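Local atomic coordinates of F420-dependent methylenetetrahydromethanopterin dehydrogenase (Methanopyrus kandleri, PDB entry 1QV9), a protein that catalyses the reversible, coenzyme F420-dependent reduction of methenyl-tetrahydromethanopterin to methylene-tetrahydromethanopterin, a step in methanogenesis from carbon dioxide. Residues L24-D29 and T264-D269; L114-V119 and L178-I183. All coordinates share one frame; numbering follows the deposited sequence.

Interaction 1. Residues L24-D29 and T264-D269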
loop_
_atom_site.group_PDB
_atom_site.type_symbol
_atom_site.label_atom_id
_atom_site.label_comp_id
_atom_site.label_asym_id
_atom_site.label_seq_id
_atom_site.Cartn_x
_atom_site.Cartn_y
_atom_site.Cartn_z
ATOM N N LEU A 24 18.602 -12.832 -23.455
ATOM C CA LEU A 24 19.851 -12.680 -24.223
ATOM C C LEU A 24 19.760 -11.681 -25.410
ATOM O O LEU A 24 20.776 -11.314 -26.004
ATOM C CB LEU A 24 20.301 -14.057 -24.715
ATOM C CG LEU A 24 20.320 -15.121 -23.608
ATOM C CD1 LEU A 24 20.771 -16.476 -24.147
ATOM C CD2 LEU A 24 21.250 -14.629 -22.475
ATOM N N ASP A 25 18.569 -11.203 -25.758
ATOM C CA ASP A 25 18.475 -10.263 -26.907
ATOM C C ASP A 25 17.183 -9.483 -26.660
ATOM O O ASP A 25 16.201 -9.564 -27.441
ATOM C CB ASP A 25 18.402 -11.102 -28.178
ATOM C CG ASP A 25 18.434 -10.285 -29.438
ATOM O OD1 ASP A 25 18.853 -9.094 -29.382
ATOM O OD2 ASP A 25 18.057 -10.874 -30.485
ATOM N N GLU A 26 17.211 -8.695 -25.582
ATOM C CA GLU A 26 16.024 -8.029 -25.114
ATOM C C GLU A 26 15.293 -7.108 -26.057
ATOM O O GLU A 26 14.086 -6.901 -25.902
ATOM C CB GLU A 26 16.310 -7.315 -23.788
ATOM C CG GLU A 26 17.268 -6.106 -23.895
ATOM C CD GLU A 26 18.750 -6.478 -23.904
ATOM O OE1 GLU A 26 19.570 -5.539 -23.795
ATOM O OE2 GLU A 26 19.107 -7.668 -24.000
ATOM N N ARG A 27 15.998 -6.554 -27.032
ATOM C CA ARG A 27 15.354 -5.658 -28.002
ATOM C C ARG A 27 15.457 -6.236 -29.425
ATOM O O ARG A 27 15.155 -5.533 -30.393
ATOM C CB ARG A 27 16.002 -4.255 -27.948
ATOM C CG ARG A 27 15.718 -3.448 -26.653
ATOM C CD ARG A 27 16.586 -2.179 -26.596
ATOM N NE ARG A 27 17.915 -2.584 -27.030
ATOM C CZ ARG A 27 18.821 -3.149 -26.245
ATOM N NH1 ARG A 27 19.975 -3.534 -26.773
ATOM N NH2 ARG A 27 18.620 -3.264 -24.931
ATOM N N ALA A 28 15.891 -7.494 -29.542
ATOM C CA ALA A 28 16.020 -8.188 -30.823
ATOM C C ALA A 28 16.976 -7.502 -31.794
ATOM O O ALA A 28 16.906 -7.748 -32.996
ATOM C CB ALA A 28 14.642 -8.345 -31.491
ATOM N N ASP A 29 17.866 -6.668 -31.276
ATOM C CA ASP A 29 18.818 -5.973 -32.134
ATOM C C ASP A 29 20.237 -6.514 -32.059
ATOM O O ASP A 29 21.167 -5.885 -32.557
ATOM C CB ASP A 29 18.807 -4.454 -31.860
ATOM C CG ASP A 29 18.966 -4.117 -30.394
ATOM O OD1 ASP A 29 19.543 -4.944 -29.668
ATOM O OD2 ASP A 29 18.517 -3.022 -29.965
ATOM N N THR A 264 21.905 -3.556 -17.498
ATOM C CA THR A 264 22.990 -4.182 -18.256
ATOM C C THR A 264 22.482 -4.644 -19.613
ATOM O O THR A 264 22.335 -5.839 -19.873
ATOM C CB THR A 264 23.634 -5.387 -17.483
ATOM O OG1 THR A 264 22.629 -6.383 -17.149
ATOM C CG2 THR A 264 24.311 -4.894 -16.224
ATOM N N PRO A 265 22.195 -3.679 -20.511
ATOM C CA PRO A 265 21.697 -3.978 -21.853
ATOM C C PRO A 265 22.786 -4.438 -22.796
ATOM O O PRO A 265 23.976 -4.174 -22.568
ATOM C CB PRO A 265 21.114 -2.649 -22.317
ATOM C CG PRO A 265 22.120 -1.666 -21.702
ATOM C CD PRO A 265 22.344 -2.224 -20.305
ATOM N N HIS A 266 22.371 -5.151 -23.836
ATOM C CA HIS A 266 23.297 -5.600 -24.874
ATOM C C HIS A 266 23.455 -4.539 -25.963
ATOM O O HIS A 266 22.492 -3.885 -26.338
ATOM C CB HIS A 266 22.764 -6.874 -25.546
ATOM C CG HIS A 266 22.762 -8.064 -24.650
ATOM N ND1 HIS A 266 21.621 -8.487 -23.999
ATOM C CD2 HIS A 266 23.748 -8.909 -24.279
ATOM C CE1 HIS A 266 21.905 -9.549 -23.267
ATOM N NE2 HIS A 266 23.190 -9.829 -23.419
ATOM N N ALA A 267 24.687 -4.372 -26.450
ATOM C CA ALA A 267 24.952 -3.475 -27.585
ATOM C C ALA A 267 24.632 -4.353 -28.813
ATOM O O ALA A 267 24.458 -5.563 -28.691
ATOM C CB ALA A 267 26.434 -3.071 -27.613
ATOM N N PRO A 268 24.556 -3.755 -30.017
ATOM C CA PRO A 268 24.257 -4.524 -31.232
ATOM C C PRO A 268 25.264 -5.628 -31.533
ATOM O O PRO A 268 24.918 -6.652 -32.133
ATOM C CB PRO A 268 24.236 -3.452 -32.318
ATOM C CG PRO A 268 23.705 -2.272 -31.577
ATOM C CD PRO A 268 24.494 -2.311 -30.288
ATOM N N ASP A 269 26.515 -5.415 -31.119
ATOM C CA ASP A 269 27.565 -6.390 -31.335
ATOM C C ASP A 269 27.614 -7.432 -30.221
ATOM O O ASP A 269 28.479 -8.300 -30.189
ATOM C CB ASP A 269 28.923 -5.669 -31.520
ATOM C CG ASP A 269 29.542 -5.185 -30.210
ATOM O OD1 ASP A 269 28.863 -5.147 -29.166
ATOM O OD2 ASP A 269 30.743 -4.823 -30.228
#

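Interaction 2. Residues L114-V119 and L178-I183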
loop_
_atom_site.group_PDB
_atom_site.type_symbol
_atom_site.label_atom_id
_atom_site.label_comp_id
_atom_site.label_asym_id
_atom_site.label_seq_id
_atom_site.Cartn_x
_atom_site.Cartn_y
_atom_site.Cartn_z
ATOM N N LEU A 114 26.895 -32.612 -18.953
ATOM C CA LEU A 114 25.936 -31.522 -19.135
ATOM C C LEU A 114 26.128 -30.384 -18.153
ATOM O O LEU A 114 26.505 -30.618 -17.010
ATOM C CB LEU A 114 24.515 -32.065 -18.934
ATOM C CG LEU A 114 24.036 -33.138 -19.905
ATOM C CD1 LEU A 114 22.726 -33.757 -19.358
ATOM C CD2 LEU A 114 23.845 -32.556 -21.300
ATOM N N GLY A 115 25.917 -29.146 -18.622
ATOM C CA GLY A 115 25.939 -28.015 -17.719
ATOM C C GLY A 115 24.539 -27.899 -17.097
ATOM O O GLY A 115 23.571 -28.575 -17.528
ATOM N N TYR A 116 24.426 -27.088 -16.053
ATOM C CA TYR A 116 23.107 -26.887 -15.430
ATOM C C TYR A 116 22.999 -25.578 -14.689
ATOM O O TYR A 116 23.988 -25.033 -14.223
ATOM C CB TYR A 116 22.725 -28.018 -14.439
ATOM C CG TYR A 116 23.734 -28.329 -13.343
ATOM C CD1 TYR A 116 24.658 -29.354 -13.526
ATOM C CD2 TYR A 116 23.801 -27.578 -12.173
ATOM C CE1 TYR A 116 25.636 -29.624 -12.563
ATOM C CE2 TYR A 116 24.787 -27.837 -11.203
ATOM C CZ TYR A 116 25.690 -28.864 -11.420
ATOM O OH TYR A 116 26.662 -29.137 -10.475
ATOM N N ILE A 117 21.775 -25.049 -14.625
ATOM C CA ILE A 117 21.520 -23.869 -13.818
ATOM C C ILE A 117 20.240 -24.277 -13.114
ATOM O O ILE A 117 19.186 -24.440 -13.748
ATOM C CB ILE A 117 21.272 -22.580 -14.627
ATOM C CG1 ILE A 117 22.520 -22.285 -15.467
ATOM C CG2 ILE A 117 20.991 -21.411 -13.651
ATOM C CD1 ILE A 117 22.401 -21.047 -16.399
ATOM N N LEU A 118 20.346 -24.510 -11.806
ATOM C CA LEU A 118 19.188 -24.916 -11.018
ATOM C C LEU A 118 18.738 -23.716 -10.190
ATOM O O LEU A 118 19.495 -23.198 -9.389
ATOM C CB LEU A 118 19.552 -26.091 -10.113
ATOM C CG LEU A 118 20.001 -27.320 -10.922
ATOM C CD1 LEU A 118 20.319 -28.452 -9.959
ATOM C CD2 LEU A 118 18.863 -27.767 -11.878
ATOM N N VAL A 119 17.505 -23.259 -10.398
ATOM C CA VAL A 119 17.002 -22.087 -9.717
ATOM C C VAL A 119 16.051 -22.516 -8.607
ATOM O O VAL A 119 14.875 -22.851 -8.860
ATOM C CB VAL A 119 16.291 -21.172 -10.760
ATOM C CG1 VAL A 119 15.835 -19.869 -10.117
ATOM C CG2 VAL A 119 17.283 -20.868 -11.884
ATOM N N LEU A 178 30.877 -25.367 -19.378
ATOM C CA LEU A 178 29.433 -25.372 -19.143
ATOM C C LEU A 178 29.145 -25.025 -17.701
ATOM O O LEU A 178 29.835 -25.475 -16.779
ATOM C CB LEU A 178 28.841 -26.713 -19.517
ATOM C CG LEU A 178 29.027 -27.060 -21.001
ATOM C CD1 LEU A 178 28.556 -28.479 -21.201
ATOM C CD2 LEU A 178 28.270 -26.083 -21.909
ATOM N N PRO A 179 28.108 -24.217 -17.467
ATOM C CA PRO A 179 27.814 -23.846 -16.083
ATOM C C PRO A 179 27.386 -24.979 -15.182
ATOM O O PRO A 179 26.869 -25.981 -15.647
ATOM C CB PRO A 179 26.700 -22.784 -16.232
ATOM C CG PRO A 179 26.013 -23.208 -17.495
ATOM C CD PRO A 179 27.183 -23.566 -18.416
ATOM N N LYS A 180 27.665 -24.818 -13.890
ATOM C CA LYS A 180 27.251 -25.736 -12.838
ATOM C C LYS A 180 26.826 -24.752 -11.739
ATOM O O LYS A 180 27.570 -24.460 -10.806
ATOM C CB LYS A 180 28.410 -26.631 -12.384
ATOM C CG LYS A 180 28.802 -27.618 -13.449
ATOM C CD LYS A 180 29.773 -28.658 -12.914
ATOM C CE LYS A 180 31.126 -28.043 -12.615
ATOM N NZ LYS A 180 32.127 -29.112 -12.222
ATOM N N LEU A 181 25.623 -24.204 -11.883
ATOM C CA LEU A 181 25.130 -23.202 -10.949
ATOM C C LEU A 181 23.879 -23.589 -10.214
ATOM O O LEU A 181 22.969 -24.166 -10.796
ATOM C CB LEU A 181 24.825 -21.890 -11.681
ATOM C CG LEU A 181 25.960 -21.130 -12.347
ATOM C CD1 LEU A 181 25.386 -19.922 -13.063
ATOM C CD2 LEU A 181 26.996 -20.690 -11.290
ATOM N N VAL A 182 23.846 -23.258 -8.928
ATOM C CA VAL A 182 22.665 -23.501 -8.109
ATOM C C VAL A 182 22.385 -22.145 -7.481
ATOM O O VAL A 182 23.182 -21.610 -6.687
ATOM C CB VAL A 182 22.922 -24.567 -7.025
ATOM C CG1 VAL A 182 21.705 -24.740 -6.187
ATOM C CG2 VAL A 182 23.291 -25.887 -7.669
ATOM N N ILE A 183 21.242 -21.586 -7.852
ATOM C CA ILE A 183 20.863 -20.259 -7.405
ATOM C C ILE A 183 19.821 -20.261 -6.310
ATOM O O ILE A 183 18.815 -20.993 -6.365
ATOM C CB ILE A 183 20.309 -19.435 -8.613
ATOM C CG1 ILE A 183 21.391 -19.342 -9.701
ATOM C CG2 ILE A 183 19.820 -18.034 -8.156
ATOM C CD1 ILE A 183 20.880 -18.782 -11.043
#

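Interaction 1. Residues L24-D29 and T264-D269
Glu26 reaches His266 through two bends: CG lies between the backbone N and the carbonyl carbon (chi1 68°), and a turn at chi2 carries the carboxylate to residues 264-269. There both oxygens accept on their syn sides: OE1 from the backbone N of His266 at 2.8 Å, OE2 from ND1 of His266 at 2.6 Å, in the ring plane although carboxylate and ring are turned 45° apart. NE2 is bonded to Asp162 of helix 153-169, and the two nitrogens together fix the ring's rotation. Leu24 O sits over one ring face, 3.4 Å from CE1 of His266.

Glu26 belongs to a type I turn, Asp25 to Ala28, in the loop between helix 15-19 and strand 33-39; from it the Glu26 and Arg27 side chains grip an extended piece of the C-terminal tail. Arg27 forms two salt bridges: NH2 to Glu26 OE1 at 2.7 Å, on the anti side but tilted out of the carboxylate plane, and NE to Asp29 OD2 at 3.0 Å, near the guanidinium plane. Its NH1 makes a weak bond to His266 O. Replacing Glu26 by an alanine would probably leave N and ND1 of His266 without acceptors, the imidazole freer to turn and Arg27 short of one carboxylate. Arg129 of the second subunit forms a salt bridge with Asp29 OD2 and a hydrogen bond to His266 O; Arg27 NH2 hydrogen-bonds Leu132 O of that subunit.

Interaction 2. Residues L114-V119 and L178-I183
Two neighbouring parallel strands, 115-119 and 180-183, form one margin of the six-stranded parallel sheet in the alpha/beta domain, with 180-183 outermost within the chain. Between them the polypeptide passes through helices 134-150 and 153-169. The latter packs on the sheet face that carries Ile117 and Ile183, and helix 106-111 lies against the Tyr116 side.

The strand axes diverge by only 2°. Four backbone bonds join them, beginning with Tyr116 N to Pro179 O at 2.7 Å, where the donor stands well above the carbonyl plane. Leu181 N bonds Tyr116 O, Leu118 N bonds Leu181 O, and Ile183 N bonds Leu118 O at 2.8 Å, so Tyr116, Leu118 and Leu181 each use both N and O. Gly115 CA lies 3.0 Å from Pro179 O and is packed against Leu178 CB; a beta carbon there would run into both.

On the face of Ile117, its CG2 meets Ile183 CD1 at 3.7 Å, the two side chains side by side, and CG1 touches Pro179 CG. Across the sheet, the Tyr116 ring is laid over the Lys180 backbone because CG sits between backbone N and carbonyl carbon (chi1 53°). Its hydroxyl bonds Glu110. One ring face receives a CH-pi contact from Lys180 CA, 3.9 Å from the Tyr116 ring centroid, while Val182 CG2 comes up at the ring edge near CE2.

How the interactions relate
Both contacts are largely buried, but in different surroundings: interaction 2 is untouched by other subunits, although its outermost strand 180-183 has an exposed Lys180, whereas interaction 1 is buried partly against a second subunit. Interaction 2, its centre about 10 Å from the chain centre, joins regular strands through backbone bonds and mostly apolar side chains. Interaction 1, its centre about 18 Å from that of the chain, unites two irregular segments, and carboxylates, a guanidinium and an imidazole replace strand pairing. The two contact centres are 23 Å apart. Helix 153-169 is common to both: its Phe161 packs on Leu24 and on Ile117, so the helix lies between the sheet and the C-terminal tail.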